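Local coordinates for protein endoglucanase (Thermotoga maritima, PDB 2FVG) that is named an endoglucanase but belongs to the M42 peptidase family, and probably acts as an aminopeptidase that binds two divalent metal ions per subunit, at residues A[40-45]-A[189-195]; A[94-99]-A[146-151]; A[261-266]-A[325-329]. All coordinates share one frame; numbering follows the deposited sequence.

Contact 1: residues A[40-45]-A[189-195]; sequences LGNLIA and TYFVFTV. With EDO (1,2-ethanediol), chain D.
Leu43 and Phe193 lie side by side and point the same way, their CB atoms 4.1 Å apart, on a sheet face that Ala45 and Phe191 share. Leu43 turns its CG anti to the backbone N (chi1 -179°), which brings CD2 alongside CD1 of the Phe193 ring, while Leu43 O meets that ring in its plane, at the edge. Ala45 CB lies 3.5 Å from Phe191 O and beside Phe191 CB, with Val32 and Leu35 also against it, a close-packed position that suits the small side chain. The other face carries Ile44, whose CG2 is 3.8 Å from CD2 of Tyr190 and also touches Val192 CG2. Paired backbone bonds join Leu43 with Phe193 and Ala45 with Phe191, including a short Phe191 N to Ala45 O bond of 2.7 Å. This antiparallel pairing sets strand 43-47 between strands 34-37 and 187-194 in the large mixed sheet of the M42 catalytic domain. Beyond the last pair, Asn42 extends the ladder with its side chain: OD1 accepts Val195 N at 3.1 Å, the donor standing almost straight out from the amide C=O though the N-H is bent to 142°, while ND2 binds Asp38, fixing the turn of the amide. With an alanine here, Val195 N would probably lose this acceptor, and Asp38 the amide that ND2 offers it. Gly41 has a positive phi (118°), where a CB would press on the preceding carbonyl. A 1,2-ethanediol, probably from the crystallisation liquor, lies by Asn42 and against Thr194 CG2; Thr194 OG1 binds His61, a predicted zinc ligand.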
loop_
_atom_site.group_PDB
_atom_site.type_symbol
_atom_site.label_atom_id
_atom_site.label_comp_id
_atom_site.label_asym_id
_atom_site.label_seq_id
_atom_site.Cartn_x
_atom_site.Cartn_y
_atom_site.Cartn_z
ATOM N N LEU A 40 9.919 -11.853 -9.259
ATOM C CA LEU A 40 9.461 -11.913 -7.855
ATOM C C LEU A 40 7.959 -11.648 -7.728
ATOM O O LEU A 40 7.328 -11.994 -6.721
ATOM C CB LEU A 40 10.244 -10.915 -7.004
ATOM C CG LEU A 40 11.757 -11.064 -7.130
ATOM C CD1 LEU A 40 12.467 -9.778 -6.753
ATOM C CD2 LEU A 40 12.264 -12.276 -6.322
ATOM N N GLY A 41 7.381 -11.032 -8.757
ATOM C CA GLY A 41 5.957 -10.761 -8.762
ATOM C C GLY A 41 5.598 -9.300 -8.827
ATOM O O GLY A 41 4.408 -8.953 -8.786
ATOM N N ASN A 42 6.615 -8.439 -8.888
ATOM C CA ASN A 42 6.397 -7.004 -8.977
ATOM C C ASN A 42 5.778 -6.700 -10.312
ATOM O O ASN A 42 6.182 -7.279 -11.321
ATOM C CB ASN A 42 7.715 -6.224 -8.910
ATOM C CG ASN A 42 8.444 -6.404 -7.604
ATOM O OD1 ASN A 42 7.872 -6.256 -6.524
ATOM N ND2 ASN A 42 9.729 -6.710 -7.693
ATOM N N LEU A 43 4.837 -5.768 -10.326
ATOM C CA LEU A 43 4.206 -5.361 -11.569
ATOM C C LEU A 43 4.921 -4.105 -11.995
ATOM O O LEU A 43 4.950 -3.142 -11.247
ATOM C CB LEU A 43 2.718 -5.090 -11.361
ATOM C CG LEU A 43 1.910 -4.673 -12.596
ATOM C CD1 LEU A 43 1.940 -5.753 -13.663
ATOM C CD2 LEU A 43 0.493 -4.412 -12.158
ATOM N N ILE A 44 5.488 -4.122 -13.202
ATOM C CA ILE A 44 6.278 -3.011 -13.702
ATOM C C ILE A 44 5.622 -2.433 -14.935
ATOM O O ILE A 44 5.477 -3.108 -15.949
ATOM C CB ILE A 44 7.720 -3.479 -14.024
ATOM C CG1 ILE A 44 8.322 -4.171 -12.796
ATOM C CG2 ILE A 44 8.587 -2.316 -14.542
ATOM C CD1 ILE A 44 9.767 -4.509 -12.935
ATOM N N ALA A 45 5.217 -1.177 -14.828
ATOM C CA ALA A 45 4.544 -0.498 -15.916
ATOM C C ALA A 45 5.451 0.598 -16.372
ATOM O O ALA A 45 6.033 1.284 -15.536
ATOM C CB ALA A 45 3.226 0.074 -15.429
ATOM N N THR A 189 9.333 6.778 -17.296
ATOM C CA THR A 189 8.881 6.617 -15.921
ATOM C C THR A 189 8.309 5.242 -15.706
ATOM O O THR A 189 7.402 4.846 -16.402
ATOM C CB THR A 189 7.844 7.706 -15.547
ATOM O OG1 THR A 189 8.463 8.988 -15.662
ATOM C CG2 THR A 189 7.348 7.528 -14.097
ATOM N N TYR A 190 8.872 4.508 -14.762
ATOM C CA TYR A 190 8.359 3.186 -14.409
ATOM C C TYR A 190 7.468 3.287 -13.171
ATOM O O TYR A 190 7.879 3.824 -12.144
ATOM C CB TYR A 190 9.504 2.225 -14.116
ATOM C CG TYR A 190 10.347 1.906 -15.328
ATOM C CD1 TYR A 190 11.402 2.725 -15.705
ATOM C CD2 TYR A 190 10.090 0.769 -16.092
ATOM C CE1 TYR A 190 12.174 2.427 -16.830
ATOM C CE2 TYR A 190 10.856 0.462 -17.207
ATOM C CZ TYR A 190 11.893 1.294 -17.575
ATOM O OH TYR A 190 12.642 0.985 -18.701
ATOM N N PHE A 191 6.233 2.829 -13.299
ATOM C CA PHE A 191 5.315 2.763 -12.174
ATOM C C PHE A 191 5.404 1.329 -11.687
ATOM O O PHE A 191 5.058 0.390 -12.405
ATOM C CB PHE A 191 3.898 3.147 -12.595
ATOM C CG PHE A 191 3.768 4.584 -12.978
ATOM C CD1 PHE A 191 4.094 5.009 -14.256
ATOM C CD2 PHE A 191 3.361 5.535 -12.037
ATOM C CE1 PHE A 191 3.985 6.357 -14.602
ATOM C CE2 PHE A 191 3.240 6.874 -12.376
ATOM C CZ PHE A 191 3.552 7.287 -13.654
ATOM N N VAL A 192 5.900 1.149 -10.474
ATOM C CA VAL A 192 6.093 -0.202 -9.953
ATOM C C VAL A 192 5.164 -0.506 -8.776
ATOM O O VAL A 192 5.029 0.305 -7.868
ATOM C CB VAL A 192 7.595 -0.447 -9.616
ATOM C CG1 VAL A 192 7.831 -1.903 -9.134
ATOM C CG2 VAL A 192 8.447 -0.196 -10.872
ATOM N N PHE A 193 4.546 -1.698 -8.789
ATOM C CA PHE A 193 3.619 -2.110 -7.744
ATOM C C PHE A 193 4.299 -3.344 -7.167
ATOM O O PHE A 193 4.406 -4.384 -7.826
ATOM C CB PHE A 193 2.241 -2.402 -8.340
ATOM C CG PHE A 193 1.637 -1.214 -9.074
ATOM C CD1 PHE A 193 1.988 -0.935 -10.385
ATOM C CD2 PHE A 193 0.720 -0.390 -8.427
ATOM C CE1 PHE A 193 1.427 0.225 -11.068
ATOM C CE2 PHE A 193 0.157 0.765 -9.091
ATOM C CZ PHE A 193 0.519 1.046 -10.406
ATOM N N THR A 194 4.759 -3.219 -5.932
ATOM C CA THR A 194 5.644 -4.217 -5.383
ATOM C C THR A 194 4.976 -5.274 -4.533
ATOM O O THR A 194 3.842 -5.129 -4.068
ATOM C CB THR A 194 6.760 -3.544 -4.554
ATOM O OG1 THR A 194 6.191 -2.968 -3.376
ATOM C CG2 THR A 194 7.438 -2.442 -5.352
ATOM N N VAL A 195 5.739 -6.322 -4.274
ATOM C CA VAL A 195 5.264 -7.432 -3.515
ATOM C C VAL A 195 6.271 -7.672 -2.394
ATOM O O VAL A 195 7.359 -7.112 -2.424
ATOM C CB VAL A 195 5.241 -8.695 -4.431
ATOM C CG1 VAL A 195 4.267 -8.522 -5.572
ATOM C CG2 VAL A 195 6.663 -9.053 -4.967
HETATM C C1 EDO D . 10.972 -5.009 -4.652
HETATM O O1 EDO D . 10.274 -6.109 -4.048
HETATM C C2 EDO D . 10.715 -3.721 -3.871
HETATM O O2 EDO D . 11.233 -2.592 -4.589
#

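Contact 2: residues A[94-99]-A[146-151]; sequences KVVQVK and DYVSFV
Asp146 opens the pairing with Lys99: its OD2 takes a weak, salt-bridged hydrogen bond from NZ at 3.0 Å and also accepts Ser143 N, while its CB lies against Val98 CG1. The two segments are central neighbours in the six-stranded antiparallel sheet of the smaller, beta-rich domain inserted in the catalytic domain, as in other M42 peptidases. Tyr147 points its CB away from segment 94-99, and a water joins its carbonyl O to Lys99 N. Val148 points to the apolar face, and its two methyls diverge: CG1, anti to the backbone N (chi1 -178°), meets Val96 CB at 3.6 Å, whereas CG2 lies only 3.3 Å from Val98 CG2, closer than methyls usually sit, so the spacing is doubtful. Val96 and Val148 both pack on Ile128, and beta-branched valines suit this extended backbone. Ser149 and Gln97 share the other face and exchange backbone bonds, Gln97 N to Ser149 O at 2.8 Å and Ser149 N to Gln97 O; the short side chain of Ser149 sets OG against Gln97 CG. Phe150 diverges from Val96, its ring approached obliquely by Lys94 CG and stacked edge-to-face with Phe67. Val151 rests CG2 on Gln97 CB, and its N reaches Val95 O at 2.9 Å from above the carbonyl plane, while a water bound to Val151 O donates to the same Val95 O at 2.6 Å.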
loop_
_atom_site.group_PDB
_atom_site.type_symbol
_atom_site.label_atom_id
_atom_site.label_comp_id
_atom_site.label_asym_id
_atom_site.label_seq_id
_atom_site.Cartn_x
_atom_site.Cartn_y
_atom_site.Cartn_z
ATOM N N LYS A 94 -12.666 -10.509 15.343
ATOM C CA LYS A 94 -12.391 -9.972 13.996
ATOM C C LYS A 94 -12.814 -10.923 12.885
ATOM O O LYS A 94 -12.628 -12.136 13.003
ATOM C CB LYS A 94 -10.915 -9.609 13.818
ATOM C CG LYS A 94 -10.563 -8.125 13.941
ATOM C CD LYS A 94 -11.015 -7.497 15.219
ATOM C CE LYS A 94 -10.629 -6.032 15.241
ATOM N NZ LYS A 94 -11.053 -5.410 16.522
ATOM N N VAL A 95 -13.389 -10.365 11.815
ATOM C CA VAL A 95 -13.808 -11.176 10.660
ATOM C C VAL A 95 -12.682 -11.247 9.632
ATOM O O VAL A 95 -12.070 -10.222 9.255
ATOM C CB VAL A 95 -15.107 -10.667 9.987
ATOM C CG1 VAL A 95 -15.595 -11.676 8.953
ATOM C CG2 VAL A 95 -16.202 -10.456 11.023
ATOM N N VAL A 96 -12.444 -12.454 9.146
ATOM C CA VAL A 96 -11.369 -12.706 8.214
ATOM C C VAL A 96 -11.896 -13.571 7.100
ATOM O O VAL A 96 -13.026 -14.066 7.183
ATOM C CB VAL A 96 -10.214 -13.455 8.898
ATOM C CG1 VAL A 96 -9.471 -12.548 9.883
ATOM C CG2 VAL A 96 -10.717 -14.723 9.582
ATOM N N GLN A 97 -11.095 -13.770 6.062
ATOM C CA GLN A 97 -11.540 -14.630 4.975
ATOM C C GLN A 97 -10.413 -15.447 4.381
ATOM O O GLN A 97 -9.271 -15.012 4.380
ATOM C CB GLN A 97 -12.185 -13.830 3.859
ATOM C CG GLN A 97 -11.196 -13.072 3.015
ATOM C CD GLN A 97 -11.575 -13.112 1.549
ATOM O OE1 GLN A 97 -10.913 -13.783 0.742
ATOM N NE2 GLN A 97 -12.669 -12.453 1.203
ATOM N N VAL A 98 -10.743 -16.647 3.899
ATOM C CA VAL A 98 -9.775 -17.535 3.265
ATOM C C VAL A 98 -10.494 -18.019 2.021
ATOM O O VAL A 98 -11.579 -18.592 2.106
ATOM C CB VAL A 98 -9.366 -18.716 4.181
ATOM C CG1 VAL A 98 -8.393 -19.679 3.471
ATOM C CG2 VAL A 98 -8.712 -18.209 5.429
ATOM N N LYS A 99 -9.898 -17.766 0.866
ATOM C CA LYS A 99 -10.496 -18.095 -0.420
ATOM C C LYS A 99 -11.998 -17.826 -0.449
ATOM O O LYS A 99 -12.807 -18.729 -0.706
ATOM C CB LYS A 99 -10.115 -19.514 -0.866
ATOM C CG LYS A 99 -8.616 -19.623 -1.185
ATOM C CD LYS A 99 -8.186 -20.985 -1.649
ATOM C CE LYS A 99 -8.456 -22.036 -0.595
ATOM N NZ LYS A 99 -7.860 -23.368 -0.938
ATOM N N ASP A 146 -2.908 -21.569 3.158
ATOM C CA ASP A 146 -3.753 -20.544 2.559
ATOM C C ASP A 146 -3.596 -19.226 3.300
ATOM O O ASP A 146 -3.314 -19.202 4.496
ATOM C CB ASP A 146 -5.237 -20.945 2.524
ATOM C CG ASP A 146 -5.534 -22.092 1.541
ATOM O OD1 ASP A 146 -4.707 -22.372 0.633
ATOM O OD2 ASP A 146 -6.616 -22.726 1.687
ATOM N N TYR A 147 -3.791 -18.136 2.577
ATOM C CA TYR A 147 -3.686 -16.803 3.147
ATOM C C TYR A 147 -5.035 -16.289 3.646
ATOM O O TYR A 147 -6.069 -16.408 2.970
ATOM C CB TYR A 147 -3.024 -15.845 2.154
ATOM C CG TYR A 147 -1.550 -16.127 2.003
ATOM C CD1 TYR A 147 -0.616 -15.463 2.795
ATOM C CD2 TYR A 147 -1.086 -17.087 1.100
ATOM C CE1 TYR A 147 0.757 -15.739 2.688
ATOM C CE2 TYR A 147 0.291 -17.376 0.981
ATOM C CZ TYR A 147 1.201 -16.697 1.783
ATOM O OH TYR A 147 2.549 -16.956 1.680
ATOM N N VAL A 148 -4.993 -15.726 4.845
ATOM C CA VAL A 148 -6.156 -15.211 5.543
ATOM C C VAL A 148 -6.080 -13.701 5.583
ATOM O O VAL A 148 -5.093 -13.150 6.044
ATOM C CB VAL A 148 -6.131 -15.710 7.009
ATOM C CG1 VAL A 148 -7.357 -15.237 7.763
ATOM C CG2 VAL A 148 -5.998 -17.254 7.063
ATOM N N SER A 149 -7.094 -13.010 5.080
ATOM C CA SER A 149 -7.052 -11.561 5.171
ATOM C C SER A 149 -8.218 -11.054 6.013
ATOM O O SER A 149 -9.189 -11.780 6.242
ATOM C CB SER A 149 -7.048 -10.937 3.786
ATOM O OG SER A 149 -8.211 -11.275 3.082
ATOM N N PHE A 150 -8.106 -9.825 6.510
ATOM C CA PHE A 150 -9.200 -9.215 7.233
ATOM C C PHE A 150 -10.323 -8.925 6.260
ATOM O O PHE A 150 -10.096 -8.725 5.056
ATOM C CB PHE A 150 -8.783 -7.899 7.882
ATOM C CG PHE A 150 -7.844 -8.058 9.008
ATOM C CD1 PHE A 150 -8.312 -8.427 10.265
ATOM C CD2 PHE A 150 -6.495 -7.815 8.835
ATOM C CE1 PHE A 150 -7.434 -8.565 11.344
ATOM C CE2 PHE A 150 -5.618 -7.944 9.889
ATOM C CZ PHE A 150 -6.088 -8.329 11.150
ATOM N N VAL A 151 -11.541 -8.902 6.779
ATOM C CA VAL A 151 -12.691 -8.536 5.972
ATOM C C VAL A 151 -13.078 -7.129 6.409
ATOM O O VAL A 151 -13.133 -6.824 7.607
ATOM C CB VAL A 151 -13.862 -9.502 6.147
ATOM C CG1 VAL A 151 -15.159 -8.870 5.648
ATOM C CG2 VAL A 151 -13.583 -10.794 5.420
HETATM O O HOH W 1 -12.084 -7.748 10.073
HETATM O O HOH W 2 -7.043 -17.141 0.547
#

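Contact 3: residues A[261-266]-A[325-329]; sequences TIVDTA and LIKVL
Thr261 O is gripped twice by Thr265, whose N (2.9 Å) and OG1 (2.6 Å) arrive from opposite faces of the carbonyl plane. With its hydroxyl satisfied inside its own helix, Thr265 can turn toward the apolar side of segment 325-329, part of helix 316-332: CG2 lies anti to the backbone N and slides past Val328 CG1 at 3.7 Å, while OG1 borders Leu329 CD2 at 3.5 Å. Threonine suits this place, for the hydroxyl is spent mainly on the helix backbone while the methyl faces the other helix. Leu325 CD1 fits between Thr265 CG2 and Ala266, whose small CB lets the leucine come close to the helix backbone, with Ala266 N 3.9 Å from Leu325 CD1. Leu325 CD2 meets Ile262 CG2 at 4.0 Å, the two side chains crossing at about a right angle. Leu329 likewise splits its methyls, CD1 to Ile262 CG1 and CD2 to Thr265. The short helical segments cross steeply, at 109°, with axes 10.1 Å apart, and no hydrogen bond joins them. Ile262, Leu325 and Leu329 all touch Ile300 of strand 297-306, Leu329 also meets Ile217 of strand 215-224, and helix 334-337 packs on Thr261 and Ile262.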
loop_
_atom_site.group_PDB
_atom_site.type_symbol
_atom_site.label_atom_id
_atom_site.label_comp_id
_atom_site.label_asym_id
_atom_site.label_seq_id
_atom_site.Cartn_x
_atom_site.Cartn_y
_atom_site.Cartn_z
ATOM N N THR A 261 13.095 19.881 -4.088
ATOM C CA THR A 261 12.382 19.879 -5.368
ATOM C C THR A 261 10.919 19.544 -5.150
ATOM O O THR A 261 10.033 20.169 -5.745
ATOM C CB THR A 261 12.988 18.861 -6.372
ATOM O OG1 THR A 261 14.324 19.251 -6.683
ATOM C CG2 THR A 261 12.181 18.797 -7.667
ATOM N N ILE A 262 10.666 18.550 -4.305
ATOM C CA ILE A 262 9.307 18.140 -4.011
ATOM C C ILE A 262 8.535 19.272 -3.320
ATOM O O ILE A 262 7.414 19.609 -3.701
ATOM C CB ILE A 262 9.282 16.860 -3.167
ATOM C CG1 ILE A 262 9.929 15.714 -3.945
ATOM C CG2 ILE A 262 7.855 16.484 -2.843
ATOM C CD1 ILE A 262 10.087 14.402 -3.134
ATOM N N VAL A 263 9.156 19.877 -2.323
ATOM C CA VAL A 263 8.547 20.986 -1.594
ATOM C C VAL A 263 8.276 22.174 -2.510
ATOM O O VAL A 263 7.190 22.751 -2.480
ATOM C CB VAL A 263 9.448 21.445 -0.426
ATOM C CG1 VAL A 263 9.036 22.838 0.073
ATOM C CG2 VAL A 263 9.425 20.429 0.669
ATOM N N ASP A 264 9.261 22.543 -3.316
ATOM C CA ASP A 264 9.088 23.687 -4.221
ATOM C C ASP A 264 7.997 23.406 -5.262
ATOM O O ASP A 264 7.177 24.267 -5.544
ATOM C CB ASP A 264 10.418 24.063 -4.846
ATOM C CG ASP A 264 11.393 24.650 -3.825
ATOM O OD1 ASP A 264 11.033 24.722 -2.629
ATOM O OD2 ASP A 264 12.512 25.049 -4.213
ATOM N N THR A 265 7.956 22.177 -5.775
ATOM C CA THR A 265 6.940 21.750 -6.747
ATOM C C THR A 265 5.551 21.914 -6.147
ATOM O O THR A 265 4.622 22.383 -6.807
ATOM C CB THR A 265 7.148 20.270 -7.146
ATOM O OG1 THR A 265 8.422 20.122 -7.782
ATOM C CG2 THR A 265 6.063 19.794 -8.095
ATOM N N ALA A 266 5.414 21.510 -4.892
ATOM C CA ALA A 266 4.166 21.658 -4.158
ATOM C C ALA A 266 3.779 23.132 -4.024
ATOM O O ALA A 266 2.664 23.518 -4.398
ATOM C CB ALA A 266 4.297 21.035 -2.801
ATOM N N LEU A 325 0.522 16.109 -6.921
ATOM C CA LEU A 325 1.966 16.237 -6.712
ATOM C C LEU A 325 2.795 15.215 -7.497
ATOM O O LEU A 325 3.794 15.570 -8.098
ATOM C CB LEU A 325 2.305 16.164 -5.213
ATOM C CG LEU A 325 3.740 16.438 -4.771
ATOM C CD1 LEU A 325 4.254 17.790 -5.310
ATOM C CD2 LEU A 325 3.844 16.381 -3.259
ATOM N N ILE A 326 2.390 13.954 -7.479
ATOM C CA ILE A 326 3.083 12.915 -8.223
ATOM C C ILE A 326 3.008 13.233 -9.729
ATOM O O ILE A 326 3.993 13.098 -10.443
ATOM C CB ILE A 326 2.445 11.506 -7.983
ATOM C CG1 ILE A 326 2.566 11.039 -6.518
ATOM C CG2 ILE A 326 3.066 10.463 -8.897
ATOM C CD1 ILE A 326 3.984 11.069 -5.970
ATOM N N LYS A 327 1.854 13.681 -10.210
ATOM C CA LYS A 327 1.714 13.942 -11.631
ATOM C C LYS A 327 2.650 15.067 -12.106
ATOM O O LYS A 327 3.291 14.938 -13.149
ATOM C CB LYS A 327 0.264 14.228 -11.999
ATOM C CG LYS A 327 0.046 14.250 -13.476
ATOM C CD LYS A 327 -1.366 14.609 -13.837
ATOM C CE LYS A 327 -1.506 14.566 -15.340
ATOM N NZ LYS A 327 -2.908 14.753 -15.793
ATOM N N VAL A 328 2.733 16.147 -11.329
ATOM C CA VAL A 328 3.615 17.277 -11.639
ATOM C C VAL A 328 5.086 16.870 -11.546
ATOM O O VAL A 328 5.872 17.229 -12.408
ATOM C CB VAL A 328 3.356 18.506 -10.745
ATOM C CG1 VAL A 328 4.176 19.712 -11.259
ATOM C CG2 VAL A 328 1.882 18.863 -10.761
ATOM N N LEU A 329 5.461 16.081 -10.537
ATOM C CA LEU A 329 6.856 15.622 -10.438
ATOM C C LEU A 329 7.272 14.807 -11.666
ATOM O O LEU A 329 8.412 14.919 -12.135
ATOM C CB LEU A 329 7.100 14.838 -9.156
ATOM C CG LEU A 329 7.042 15.700 -7.899
ATOM C CD1 LEU A 329 6.958 14.842 -6.662
ATOM C CD2 LEU A 329 8.254 16.610 -7.858
#

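How the contacts relate
From the N terminus, the first segment reached is 40-45, which waits about 144 residues for its partner strand 189-195. Inside that long loop the chain builds the smaller domain, and contact 2 closes there, between 94-99 and 146-151; it is therefore nested within contact 1. Once contact 1 has closed within the mixed sheet, the chain goes on to helix 256-268 and returns in helix 316-332, so contact 3 follows in series. Contacts 1 and 3 both belong to the larger domain, with centres about 22 Å apart, one within its sheet and the other between helices beside it. Contacts 2 and 3 lie on opposite sides of the chain's centre, their centres about 38 Å apart.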